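Local coordinates for ATP-citrate lyase beta-subunit (Chlorobium limicola, PDB 6HXJ), which probably takes part in the ATP-dependent cleavage of citrate with coenzyme A, which yields acetyl-CoA and oxaloacetate, at residues A2-L12 and A219-S227. Numbering follows the deposited sequence.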
loop_
_atom_site.group_PDB
_atom_site.type_symbol
_atom_site.label_atom_id
_atom_site.label_comp_id
_atom_site.label_asym_id
_atom_site.label_seq_id
_atom_site.Cartn_x
_atom_site.Cartn_y
_atom_site.Cartn_z
ATOM N N ALA A 2 14.441 -5.465 -60.187
ATOM C CA ALA A 2 14.859 -6.787 -59.720
ATOM C C ALA A 2 14.456 -7.890 -60.701
ATOM O O ALA A 2 13.264 -8.207 -60.851
ATOM C CB ALA A 2 14.302 -7.055 -58.328
ATOM N N LYS A 3 15.472 -8.444 -61.398
ATOM C CA LYS A 3 15.262 -9.499 -62.376
ATOM C C LYS A 3 14.878 -10.736 -61.648
ATOM O O LYS A 3 15.441 -11.032 -60.605
ATOM C CB LYS A 3 16.507 -9.748 -63.222
ATOM C CG LYS A 3 16.206 -10.601 -64.454
ATOM C CD LYS A 3 17.423 -10.712 -65.361
ATOM C CE LYS A 3 17.250 -11.716 -66.471
ATOM N NZ LYS A 3 18.458 -11.775 -67.336
ATOM N N ILE A 4 13.879 -11.423 -62.152
ATOM C CA ILE A 4 13.396 -12.649 -61.554
ATOM C C ILE A 4 13.514 -13.788 -62.532
ATOM O O ILE A 4 13.452 -13.576 -63.751
ATOM C CB ILE A 4 11.967 -12.490 -61.010
ATOM C CG1 ILE A 4 10.953 -12.246 -62.144
ATOM C CG2 ILE A 4 11.929 -11.391 -59.949
ATOM C CD1 ILE A 4 9.545 -12.375 -61.766
ATOM N N LEU A 5 13.649 -15.000 -61.995
ATOM C CA LEU A 5 13.797 -16.215 -62.787
ATOM C C LEU A 5 12.601 -16.573 -63.644
ATOM O O LEU A 5 11.477 -16.125 -63.398
ATOM C CB LEU A 5 14.198 -17.405 -61.917
ATOM C CG LEU A 5 15.646 -17.363 -61.396
ATOM C CD1 LEU A 5 15.909 -18.438 -60.390
ATOM C CD2 LEU A 5 16.669 -17.476 -62.514
ATOM N N GLU A 6 12.872 -17.399 -64.662
ATOM C CA GLU A 6 11.888 -17.872 -65.630
ATOM C C GLU A 6 10.670 -18.466 -64.948
ATOM O O GLU A 6 9.564 -18.041 -65.254
ATOM C CB GLU A 6 12.494 -18.902 -66.573
ATOM C CG GLU A 6 13.497 -18.337 -67.553
ATOM C CD GLU A 6 14.098 -19.396 -68.457
ATOM O OE1 GLU A 6 13.321 -20.120 -69.123
ATOM O OE2 GLU A 6 15.347 -19.489 -68.520
ATOM N N GLY A 7 10.876 -19.407 -64.025
ATOM C CA GLY A 7 9.791 -20.055 -63.296
ATOM C C GLY A 7 8.825 -19.071 -62.669
ATOM O O GLY A 7 7.663 -18.991 -63.072
ATOM N N PRO A 8 9.332 -18.267 -61.718
ATOM C CA PRO A 8 8.511 -17.239 -61.057
ATOM C C PRO A 8 7.712 -16.375 -62.016
ATOM O O PRO A 8 6.514 -16.178 -61.814
ATOM C CB PRO A 8 9.563 -16.391 -60.346
ATOM C CG PRO A 8 10.644 -17.325 -60.040
ATOM C CD PRO A 8 10.695 -18.297 -61.155
ATOM N N ALA A 9 8.383 -15.859 -63.052
ATOM C CA ALA A 9 7.758 -15.035 -64.063
ATOM C C ALA A 9 6.556 -15.775 -64.636
ATOM O O ALA A 9 5.444 -15.244 -64.624
ATOM C CB ALA A 9 8.759 -14.729 -65.155
ATOM N N MET A 10 6.762 -17.031 -65.056
ATOM C CA MET A 10 5.703 -17.874 -65.602
ATOM C C MET A 10 4.561 -18.045 -64.623
ATOM O O MET A 10 3.408 -17.960 -65.023
ATOM C CB MET A 10 6.262 -19.215 -66.038
ATOM C CG MET A 10 7.210 -19.077 -67.178
ATOM S SD MET A 10 7.448 -20.522 -68.205
ATOM C CE MET A 10 9.174 -20.258 -68.657
ATOM N N LYS A 11 4.867 -18.218 -63.337
ATOM C CA LYS A 11 3.847 -18.349 -62.309
ATOM C C LYS A 11 2.905 -17.139 -62.317
ATOM O O LYS A 11 1.688 -17.318 -62.244
ATOM C CB LYS A 11 4.499 -18.554 -60.933
ATOM C CG LYS A 11 3.533 -18.438 -59.765
ATOM C CD LYS A 11 4.063 -19.082 -58.500
ATOM C CE LYS A 11 3.570 -18.348 -57.271
ATOM N NZ LYS A 11 3.472 -19.252 -56.094
ATOM N N LEU A 12 3.469 -15.919 -62.439
ATOM C CA LEU A 12 2.690 -14.672 -62.466
ATOM C C LEU A 12 1.938 -14.544 -63.743
ATOM O O LEU A 12 0.853 -13.988 -63.761
ATOM C CB LEU A 12 3.594 -13.474 -62.281
ATOM C CG LEU A 12 4.505 -13.573 -61.072
ATOM C CD1 LEU A 12 4.998 -12.216 -60.675
ATOM C CD2 LEU A 12 3.787 -14.230 -59.889
ATOM N N ALA A 219 2.131 -11.252 -50.872
ATOM C CA ALA A 219 2.340 -12.446 -50.054
ATOM C C ALA A 219 2.577 -13.716 -50.914
ATOM O O ALA A 219 3.073 -14.724 -50.403
ATOM C CB ALA A 219 1.159 -12.646 -49.138
ATOM N N ASP A 220 2.267 -13.632 -52.220
ATOM C CA ASP A 220 2.457 -14.722 -53.167
ATOM C C ASP A 220 3.859 -14.746 -53.801
ATOM O O ASP A 220 4.144 -15.650 -54.593
ATOM C CB ASP A 220 1.344 -14.698 -54.234
ATOM C CG ASP A 220 1.466 -13.660 -55.341
ATOM O OD1 ASP A 220 1.731 -12.471 -55.024
ATOM O OD2 ASP A 220 1.247 -14.023 -56.519
ATOM N N TRP A 221 4.730 -13.784 -53.444
ATOM C CA TRP A 221 6.087 -13.669 -53.974
ATOM C C TRP A 221 7.055 -14.590 -53.258
ATOM O O TRP A 221 7.957 -14.129 -52.545
ATOM C CB TRP A 221 6.573 -12.210 -53.942
ATOM C CG TRP A 221 6.070 -11.327 -55.054
ATOM C CD1 TRP A 221 5.062 -11.598 -55.941
ATOM C CD2 TRP A 221 6.537 -10.011 -55.370
ATOM N NE1 TRP A 221 4.896 -10.545 -56.806
ATOM C CE2 TRP A 221 5.779 -9.548 -56.470
ATOM C CE3 TRP A 221 7.533 -9.180 -54.841
ATOM C CZ2 TRP A 221 5.981 -8.281 -57.038
ATOM C CZ3 TRP A 221 7.728 -7.927 -55.403
ATOM C CH2 TRP A 221 6.965 -7.492 -56.491
ATOM N N ASP A 222 6.882 -15.891 -53.459
ATOM C CA ASP A 222 7.769 -16.901 -52.888
ATOM C C ASP A 222 8.988 -17.090 -53.808
ATOM O O ASP A 222 9.159 -18.145 -54.410
ATOM C CB ASP A 222 7.021 -18.227 -52.583
ATOM C CG ASP A 222 6.196 -18.877 -53.697
ATOM O OD1 ASP A 222 5.743 -18.154 -54.615
ATOM O OD2 ASP A 222 6.005 -20.115 -53.650
ATOM N N PHE A 223 9.801 -16.029 -53.958
ATOM C CA PHE A 223 11.022 -15.980 -54.774
ATOM C C PHE A 223 11.933 -14.824 -54.327
ATOM O O PHE A 223 11.468 -13.864 -53.705
ATOM C CB PHE A 223 10.715 -15.851 -56.287
ATOM C CG PHE A 223 9.948 -14.610 -56.700
ATOM C CD1 PHE A 223 10.601 -13.392 -56.883
ATOM C CD2 PHE A 223 8.580 -14.660 -56.914
ATOM C CE1 PHE A 223 9.887 -12.241 -57.219
ATOM C CE2 PHE A 223 7.876 -13.514 -57.288
ATOM C CZ PHE A 223 8.535 -12.316 -57.448
ATOM N N LYS A 224 13.215 -14.901 -54.700
ATOM C CA LYS A 224 14.231 -13.890 -54.420
ATOM C C LYS A 224 14.748 -13.351 -55.759
ATOM O O LYS A 224 14.692 -14.068 -56.767
ATOM C CB LYS A 224 15.380 -14.485 -53.587
ATOM C CG LYS A 224 15.140 -14.443 -52.070
ATOM C CD LYS A 224 16.090 -15.375 -51.301
ATOM C CE LYS A 224 15.479 -15.868 -50.005
ATOM N NZ LYS A 224 16.302 -16.921 -49.354
ATOM N N PRO A 225 15.260 -12.111 -55.828
ATOM C CA PRO A 225 15.706 -11.603 -57.129
ATOM C C PRO A 225 17.077 -12.100 -57.542
ATOM O O PRO A 225 17.895 -12.430 -56.687
ATOM C CB PRO A 225 15.682 -10.090 -56.951
ATOM C CG PRO A 225 15.162 -9.826 -55.533
ATOM C CD PRO A 225 15.389 -11.085 -54.776
ATOM N N VAL A 226 17.312 -12.149 -58.866
ATOM C CA VAL A 226 18.557 -12.585 -59.507
ATOM C C VAL A 226 19.639 -11.569 -59.205
ATOM O O VAL A 226 19.345 -10.379 -59.082
ATOM C CB VAL A 226 18.363 -12.750 -61.040
ATOM C CG1 VAL A 226 19.688 -12.934 -61.782
ATOM C CG2 VAL A 226 17.404 -13.887 -61.369
ATOM N N SER A 227 20.892 -12.056 -59.134
ATOM C CA SER A 227 22.128 -11.335 -58.857
ATOM C C SER A 227 22.390 -10.181 -59.828
ATOM O O SER A 227 22.248 -10.347 -61.047
ATOM C CB SER A 227 23.308 -12.307 -58.878
ATOM O OG SER A 227 23.115 -13.458 -58.069
#
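Lys11 and Asp222 form a salt bridge, NZ lying 2.9 Å from OD1 on the syn side of the carboxylate and 19° out of its plane. The lysine reaches it with CG anti to the backbone N (chi1 169°) and a bend at chi3, and the two side chains cross at about a right angle. Replacing Lys11 by an alanine removes the ammonium, which is likely to leave Asp222 without this cationic partner and the loop with one tie fewer to the helix. At the other end, Val226 N gives Lys3 O a nearly straight hydrogen bond (2.8 Å, 168° at the hydrogen). Between these two ties sits Phe223: its CE1 meets Ile4 CG2 at 3.5 Å, its CD2 meets Pro8 CB at 4.0 Å, and its CZ lies over one face of the Trp221 ring, offset toward the rim. Leu5 CD2 packs on Val226 CG2 at 3.8 Å, and Ala2 CB on Pro225 CB at 3.6 Å. Backbone hydrogen bonds of Ala2 with Val210 and Ile4 with Met208 join weakly bonded strand 3-4 to an antiparallel sheet's edge. Consecutive inverse gamma turns centred on Trp221 and Asp222, their bonds weak, shape the loop between strand 200-210 and helix 235-246, which through these contacts clasps strand 3-4 and helix 6-15.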